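Local coordinates for crystal protein (Bacillus thuringiensis serovar dakota, PDB 2ZTB) that recognizes cancer cells as the proteolytically activated form of the toxin parasporin-2, and probably forms pores in their membranes as aerolysin-type beta-pore-forming toxins do, at residues 98-103 with 158-163; 86-91 with 170-175; 25-30 with 216-221. All coordinates share one frame; numbering follows the deposited sequence.

Interaction 1 of 3, residues 98-103 with 158-163; sequences TTITIT and KSVTVT. With EDO (1,2-ethanediol), chain G.
Thr99 and Thr161 face each other on the Ser/Thr-rich side of two antiparallel strands, their side chains slanting across one another so that the hydroxyls meet: OG1 of Thr99 lies 2.8 Å from OG1 of Thr161, and either may be the donor. Both threonines have the same rotamer, with OG1 beside the backbone N and opposite the carbonyl carbon (chi1 -52° and -62°), which turns each hydroxyl toward the facing strand. CG2 of Thr99 also rests 3.6 Å from OG1 of Thr161. Thr101 and Ser159 form the next non-hydrogen-bonded pair on this exposed face, but their side chains meet less closely. The other face is mostly aliphatic, with Ile100, Ile102, Val160 and Val162, though Thr98 and Lys158 also start on it. Ile100 and Val160 stand side by side and point the same way, CG1 of Ile100 3.8 Å from CG1 of Val160, each of these carbons lying between its own backbone N and carbonyl carbon. Such alternation of small hydroxyl side chains with aliphatic ones is characteristic of the long amphipathic strands of aerolysin-type beta-pore-forming toxins, the class to which parasporin-2 is assigned. Ile100, Ile102 and Val160 turn their side chains onto Ile172 of strand 168-199, and Thr98 and Ile100 reach Leu88 of strand 61-90, so this face packs against a second layer of strands. The chain of Lys158 leads away, and its NZ is hydrogen-bonded to OG1 of Thr240. Three hydrogen-bonded pairs, Thr98 with Val162, Ile100 with Val160 and Ile102 with Lys158, carry the backbone ladder; Val160 N reaches Ile100 O at 2.8 Å. Just past the last of these pairs, Thr103 N donates to O1 of a 1,2-ethanediol molecule at 3.0 Å, in a nearly straight bond (170°).

Interaction 2 of 3, residues 86-91 with 170-175; sequences DTLTNN and RTIQLT. With EDO (1,2-ethanediol), chain G.
Thr87 and Thr171 share one rotamer, OG1 next to the backbone N (chi1 -60° and -58°), and this swings their hydroxyls toward each other across a non-hydrogen-bonded antiparallel pair. The two OG1 atoms, of Thr87 and of Thr171, are 3.2 Å apart, and either can donate. On the reverse face, CG of Leu88 and CG1 of Ile172 both lie opposite the carbonyl carbon, and the two chains pass at a slant, CD1 of Leu88 3.9 Å from CD1 of Ile172. These two residues belong to the apolar layer that meets Ile100 and Val162 of the neighbouring strands. Two backbone bonds on each side of the threonine pair join the strands, Asp86 with Ile172 and Leu88 with Arg170; the shortest runs from Ile172 N to Asp86 O, 2.8 Å. Asp86 OD2 takes a hydrogen bond from O1 of 1,2-ethanediol, probably a crystallisation additive, at 2.8 Å, while Arg170 sends its guanidinium away to Thr163 O and Gln243 O. The contact is therefore two-sided: a hydroxyl pair on one face and aliphatic packing on the other, with the charge of Arg170 bonded to protein carbonyls beyond the two segments.

Interaction 3 of 3, residues 25-30 with 216-221; sequences SRFSSI and RDVLNT
Arg26 NH1 donates to the backbone O of Asp217 at 2.8 Å, a somewhat bent bond (146° at the hydrogen) that reaches the acceptor in its carbonyl plane. The oxygen sits at the edge of the guanidinium, 19° out of its plane. Bends at chi2 and chi3 bring the arginine chain round to this carbonyl, CD of Arg26 passing 3.4 Å from Asp217 O. Nearer the backbone, CB of Arg26 lies 3.8 Å from CA of Val218. The carboxylate of Asp217 is not in contact with this guanidinium; it is the main-chain carbonyl that is gripped. Beside this polar link, Val218 presses CG1 onto one face of the Phe27 ring, over its centre, 3.9 Å from the centroid and 12° off the ring normal, a CH-pi contact. Ile30, one turn beyond Arg26, brings CD1 to 4.1 Å from CG1 of Val218, the two side chains crossing at about a right angle. The same CD1 of Ile30 also touches CB of Asp217. Helix 20-31 thus docks onto the weakly bonded helix 215-218, which follows strand 210-214. Phe27 and Val218 both pack on Phe195 of strand 168-199, where Phe27 also meets Ala197; Phe27 and Ile30 touch Asn213 of strand 210-214, and Val218 meets Val23 of helix 20-31.

Overall arrangement
After a short strand, 4-7, the chain forms helix 20-31, whose partner in interaction 3 comes only after strand 210-214; this contact closes a loop of 185 residues. Within that loop, strand 61-90 pairs with strand 168-199 in interaction 2, and nested inside it again strands 96-116 and 147-164 pair in interaction 1. No loop crosses another. Interactions 1 and 2 touch, their centres about 9 Å apart, and share one 1,2-ethanediol molecule; Ile102 of the first packs on Asp86 of the second. Interaction 3 sits at the other side of the chain's centre, its centre about 76 Å from both, although strand 168-199 runs between the two regions.

Interaction 1 of 3, residues 98-103 with 158-163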
# COMPACT_ATOMS: atom_id res chain seq x y z
N THR A 98 18.24 24.72 -40.09
CA THR A 98 16.84 24.90 -39.75
C THR A 98 16.59 24.69 -38.25
O THR A 98 17.28 23.92 -37.60
CB THR A 98 15.93 23.98 -40.61
OG1 THR A 98 14.57 24.37 -40.44
CG2 THR A 98 16.10 22.51 -40.22
N THR A 99 15.61 25.41 -37.73
CA THR A 99 15.20 25.27 -36.35
C THR A 99 13.92 24.42 -36.29
O THR A 99 12.89 24.77 -36.87
CB THR A 99 15.01 26.64 -35.66
OG1 THR A 99 16.19 27.43 -35.84
CG2 THR A 99 14.77 26.46 -34.17
N ILE A 100 14.03 23.29 -35.61
CA ILE A 100 12.89 22.40 -35.45
C ILE A 100 12.52 22.26 -33.97
O ILE A 100 13.31 22.63 -33.10
CB ILE A 100 13.13 20.99 -36.09
CG1 ILE A 100 14.27 20.25 -35.37
CG2 ILE A 100 13.36 21.12 -37.62
CD1 ILE A 100 14.11 18.73 -35.37
N THR A 101 11.31 21.77 -33.73
CA THR A 101 10.85 21.43 -32.41
C THR A 101 10.63 19.92 -32.34
O THR A 101 9.94 19.35 -33.17
CB THR A 101 9.55 22.20 -32.05
OG1 THR A 101 9.81 23.61 -32.04
CG2 THR A 101 9.04 21.78 -30.68
N ILE A 102 11.25 19.28 -31.35
CA ILE A 102 11.09 17.86 -31.10
C ILE A 102 10.28 17.70 -29.79
O ILE A 102 10.55 18.38 -28.80
CB ILE A 102 12.48 17.10 -31.12
CG1 ILE A 102 12.29 15.59 -30.93
CG2 ILE A 102 13.45 17.59 -30.02
CD1 ILE A 102 13.44 14.72 -31.52
N THR A 103 9.27 16.83 -29.81
CA THR A 103 8.31 16.69 -28.73
C THR A 103 8.16 15.23 -28.32
O THR A 103 8.06 14.35 -29.18
CB THR A 103 6.91 17.26 -29.11
OG1 THR A 103 7.06 18.59 -29.61
CG2 THR A 103 5.97 17.31 -27.90
N LYS A 158 11.41 20.66 -27.25
CA LYS A 158 12.67 21.37 -27.34
C LYS A 158 12.90 21.86 -28.75
O LYS A 158 12.78 21.10 -29.71
CB LYS A 158 13.84 20.51 -26.83
CG LYS A 158 13.78 20.23 -25.32
CD LYS A 158 15.10 19.76 -24.71
CE LYS A 158 16.15 20.86 -24.70
NZ LYS A 158 17.51 20.31 -24.40
N SER A 159 13.19 23.16 -28.89
CA SER A 159 13.63 23.69 -30.17
C SER A 159 15.13 23.43 -30.30
O SER A 159 15.85 23.42 -29.31
CB SER A 159 13.33 25.19 -30.30
OG SER A 159 14.02 25.94 -29.33
N VAL A 160 15.57 23.18 -31.53
CA VAL A 160 16.98 22.93 -31.80
C VAL A 160 17.32 23.38 -33.23
O VAL A 160 16.54 23.18 -34.16
CB VAL A 160 17.38 21.44 -31.50
CG1 VAL A 160 16.58 20.45 -32.34
CG2 VAL A 160 18.88 21.20 -31.65
N THR A 161 18.47 24.04 -33.38
CA THR A 161 18.93 24.52 -34.67
C THR A 161 19.99 23.56 -35.21
O THR A 161 20.99 23.29 -34.54
CB THR A 161 19.45 25.97 -34.55
OG1 THR A 161 18.36 26.80 -34.13
CG2 THR A 161 20.01 26.49 -35.88
N VAL A 162 19.75 23.03 -36.40
CA VAL A 162 20.65 22.03 -36.98
C VAL A 162 20.99 22.28 -38.45
O VAL A 162 20.15 22.71 -39.25
CB VAL A 162 20.20 20.52 -36.65
CG1 VAL A 162 18.79 20.45 -36.08
CG2 VAL A 162 20.40 19.57 -37.83
N THR A 163 22.26 22.06 -38.78
CA THR A 163 22.74 22.12 -40.17
C THR A 163 22.84 20.70 -40.70
O THR A 163 23.47 19.84 -40.07
CB THR A 163 24.11 22.81 -40.28
OG1 THR A 163 24.06 24.10 -39.66
CG2 THR A 163 24.54 22.97 -41.75
C1 EDO G . 7.51 15.44 -33.01
O1 EDO G . 8.75 15.27 -32.32
C2 EDO G . 6.83 14.08 -33.18
O2 EDO G . 5.44 14.22 -33.50

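Interaction 2 of 3, residues 86-91 with 170-175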
# COMPACT_ATOMS: atom_id res chain seq x y z
N ASP A 86 13.53 12.32 -34.51
CA ASP A 86 13.18 12.92 -35.79
C ASP A 86 14.41 12.97 -36.68
O ASP A 86 15.53 13.20 -36.22
CB ASP A 86 12.60 14.33 -35.59
CG ASP A 86 11.19 14.30 -34.99
OD1 ASP A 86 10.24 13.90 -35.70
OD2 ASP A 86 11.03 14.66 -33.81
N THR A 87 14.20 12.72 -37.97
CA THR A 87 15.28 12.74 -38.93
C THR A 87 15.01 13.82 -39.95
O THR A 87 13.91 13.91 -40.49
CB THR A 87 15.44 11.36 -39.60
OG1 THR A 87 15.74 10.39 -38.58
CG2 THR A 87 16.56 11.37 -40.64
N LEU A 88 16.02 14.67 -40.19
CA LEU A 88 15.97 15.68 -41.24
C LEU A 88 16.73 15.18 -42.48
O LEU A 88 17.90 14.80 -42.38
CB LEU A 88 16.57 17.01 -40.76
CG LEU A 88 15.87 17.79 -39.64
CD1 LEU A 88 16.72 18.96 -39.15
CD2 LEU A 88 14.49 18.28 -40.10
N THR A 89 16.06 15.17 -43.62
CA THR A 89 16.69 14.73 -44.87
C THR A 89 16.97 15.92 -45.79
O THR A 89 16.09 16.75 -46.03
CB THR A 89 15.86 13.64 -45.58
OG1 THR A 89 15.65 12.54 -44.69
CG2 THR A 89 16.57 13.13 -46.83
N ASN A 90 18.22 16.01 -46.26
CA ASN A 90 18.63 17.03 -47.22
C ASN A 90 18.85 16.41 -48.60
O ASN A 90 19.87 15.77 -48.85
CB ASN A 90 19.89 17.77 -46.75
CG ASN A 90 20.14 19.06 -47.53
OD1 ASN A 90 19.41 19.40 -48.47
ND2 ASN A 90 21.17 19.80 -47.12
N ASN A 91 17.86 16.61 -49.48
CA ASN A 91 17.89 16.04 -50.82
C ASN A 91 18.47 16.98 -51.87
O ASN A 91 18.41 16.69 -53.06
CB ASN A 91 16.49 15.56 -51.24
CG ASN A 91 16.10 14.26 -50.55
OD1 ASN A 91 16.82 13.26 -50.63
ND2 ASN A 91 14.95 14.26 -49.88
N ARG A 170 20.12 13.64 -40.98
CA ARG A 170 20.63 13.91 -39.64
C ARG A 170 19.52 13.67 -38.62
O ARG A 170 18.46 14.28 -38.70
CB ARG A 170 21.16 15.35 -39.56
CG ARG A 170 22.13 15.56 -38.42
CD ARG A 170 23.06 16.75 -38.64
NE ARG A 170 23.99 16.82 -37.52
CZ ARG A 170 24.71 17.88 -37.17
NH1 ARG A 170 24.64 19.02 -37.86
NH2 ARG A 170 25.51 17.80 -36.12
N THR A 171 19.79 12.77 -37.67
CA THR A 171 18.84 12.38 -36.63
C THR A 171 18.99 13.22 -35.34
O THR A 171 20.11 13.50 -34.89
CB THR A 171 18.95 10.87 -36.30
OG1 THR A 171 18.71 10.10 -37.48
CG2 THR A 171 17.93 10.45 -35.27
N ILE A 172 17.85 13.62 -34.79
CA ILE A 172 17.77 14.35 -33.53
C ILE A 172 16.90 13.53 -32.56
O ILE A 172 15.83 13.07 -32.93
CB ILE A 172 17.14 15.76 -33.71
CG1 ILE A 172 17.99 16.61 -34.67
CG2 ILE A 172 16.96 16.47 -32.38
CD1 ILE A 172 17.44 16.68 -36.08
N GLN A 173 17.39 13.34 -31.34
CA GLN A 173 16.63 12.63 -30.31
C GLN A 173 16.35 13.50 -29.11
O GLN A 173 17.15 14.37 -28.76
CB GLN A 173 17.35 11.35 -29.87
CG GLN A 173 17.78 10.44 -31.04
CD GLN A 173 18.73 9.34 -30.62
OE1 GLN A 173 19.64 9.56 -29.82
NE2 GLN A 173 18.53 8.14 -31.16
N LEU A 174 15.20 13.25 -28.47
CA LEU A 174 14.95 13.75 -27.13
C LEU A 174 15.12 12.58 -26.19
O LEU A 174 14.46 11.55 -26.34
CB LEU A 174 13.54 14.36 -27.02
CG LEU A 174 13.13 14.93 -25.65
CD1 LEU A 174 13.97 16.13 -25.25
CD2 LEU A 174 11.67 15.30 -25.66
N THR A 175 16.01 12.73 -25.22
CA THR A 175 16.30 11.63 -24.30
C THR A 175 16.07 12.04 -22.86
O THR A 175 16.09 13.22 -22.54
CB THR A 175 17.74 11.11 -24.45
OG1 THR A 175 18.65 12.05 -23.86
CG2 THR A 175 18.10 10.88 -25.95
C1 EDO G . 7.51 15.44 -33.01
O1 EDO G . 8.75 15.27 -32.32
C2 EDO G . 6.83 14.08 -33.18
O2 EDO G . 5.44 14.22 -33.50

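Interaction 3 of 3, residues 25-30 with 216-221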
# COMPACT_ATOMS: atom_id res chain seq x y z
N SER A 25 -11.88 -22.76 24.00
CA SER A 25 -11.06 -23.70 24.79
C SER A 25 -10.29 -22.99 25.90
O SER A 25 -10.10 -23.52 26.99
CB SER A 25 -10.10 -24.46 23.87
OG SER A 25 -9.21 -25.30 24.60
N ARG A 26 -9.86 -21.76 25.62
CA ARG A 26 -9.22 -20.91 26.61
C ARG A 26 -10.18 -20.51 27.75
O ARG A 26 -9.80 -20.54 28.91
CB ARG A 26 -8.58 -19.71 25.91
CG ARG A 26 -7.22 -20.04 25.22
CD ARG A 26 -5.99 -19.53 26.04
NE ARG A 26 -5.82 -20.28 27.26
CZ ARG A 26 -5.72 -19.82 28.51
NH1 ARG A 26 -5.69 -18.53 28.83
NH2 ARG A 26 -5.62 -20.71 29.46
N PHE A 27 -11.41 -20.14 27.40
CA PHE A 27 -12.47 -19.84 28.37
C PHE A 27 -12.75 -21.07 29.22
O PHE A 27 -12.89 -20.99 30.43
CB PHE A 27 -13.75 -19.40 27.64
CG PHE A 27 -13.85 -17.91 27.39
CD1 PHE A 27 -13.86 -17.40 26.09
CD2 PHE A 27 -13.96 -17.01 28.46
CE1 PHE A 27 -13.97 -16.03 25.84
CE2 PHE A 27 -14.08 -15.62 28.24
CZ PHE A 27 -14.08 -15.12 26.93
N SER A 28 -12.82 -22.23 28.57
CA SER A 28 -12.96 -23.50 29.27
C SER A 28 -11.87 -23.75 30.30
O SER A 28 -12.15 -24.20 31.41
CB SER A 28 -12.99 -24.64 28.27
OG SER A 28 -13.31 -25.84 28.96
N SER A 29 -10.61 -23.48 29.93
CA SER A 29 -9.50 -23.62 30.86
C SER A 29 -9.60 -22.62 32.00
O SER A 29 -9.29 -22.95 33.15
CB SER A 29 -8.18 -23.38 30.15
OG SER A 29 -7.82 -24.48 29.37
N ILE A 30 -9.99 -21.37 31.69
CA ILE A 30 -10.01 -20.31 32.68
C ILE A 30 -11.07 -20.57 33.76
O ILE A 30 -10.83 -20.35 34.95
CB ILE A 30 -10.18 -18.90 32.05
CG1 ILE A 30 -8.99 -18.58 31.12
CG2 ILE A 30 -10.31 -17.83 33.14
CD1 ILE A 30 -9.19 -17.36 30.17
N ARG A 216 -6.06 -10.82 25.26
CA ARG A 216 -4.77 -11.48 25.52
C ARG A 216 -4.91 -12.80 26.30
O ARG A 216 -4.04 -13.67 26.21
CB ARG A 216 -3.79 -10.52 26.24
CG ARG A 216 -3.79 -10.62 27.75
CD ARG A 216 -2.84 -9.63 28.41
NE ARG A 216 -3.44 -8.30 28.49
CZ ARG A 216 -4.14 -7.86 29.53
NH1 ARG A 216 -4.66 -6.64 29.49
NH2 ARG A 216 -4.31 -8.62 30.60
N ASP A 217 -6.00 -12.93 27.07
CA ASP A 217 -6.30 -14.17 27.79
C ASP A 217 -6.84 -15.31 26.92
O ASP A 217 -6.76 -16.46 27.34
CB ASP A 217 -7.33 -13.91 28.90
CG ASP A 217 -6.78 -13.07 30.04
OD1 ASP A 217 -5.57 -12.73 30.04
OD2 ASP A 217 -7.57 -12.75 30.94
N VAL A 218 -7.40 -15.00 25.75
CA VAL A 218 -8.09 -16.04 24.96
C VAL A 218 -7.56 -16.20 23.52
O VAL A 218 -7.92 -17.16 22.82
CB VAL A 218 -9.64 -15.85 25.00
CG1 VAL A 218 -10.18 -16.03 26.46
CG2 VAL A 218 -10.06 -14.46 24.41
N LEU A 219 -6.69 -15.28 23.09
CA LEU A 219 -6.10 -15.32 21.76
C LEU A 219 -4.63 -15.70 21.88
O LEU A 219 -4.00 -15.41 22.90
CB LEU A 219 -6.23 -13.94 21.04
CG LEU A 219 -7.62 -13.41 20.61
CD1 LEU A 219 -7.55 -11.98 20.12
CD2 LEU A 219 -8.28 -14.26 19.54
N ASN A 220 -4.09 -16.32 20.83
CA ASN A 220 -2.70 -16.77 20.82
C ASN A 220 -1.72 -15.63 20.63
O ASN A 220 -0.54 -15.76 20.96
CB ASN A 220 -2.48 -17.82 19.74
CG ASN A 220 -3.18 -19.12 20.05
OD1 ASN A 220 -3.28 -19.53 21.22
ND2 ASN A 220 -3.68 -19.78 19.02
N THR A 221 -2.22 -14.53 20.09
CA THR A 221 -1.45 -13.30 19.95
C THR A 221 -2.42 -12.15 19.90
O THR A 221 -3.61 -12.36 19.65
CB THR A 221 -0.55 -13.27 18.65
OG1 THR A 221 0.31 -12.13 18.73
CG2 THR A 221 -1.37 -13.12 17.39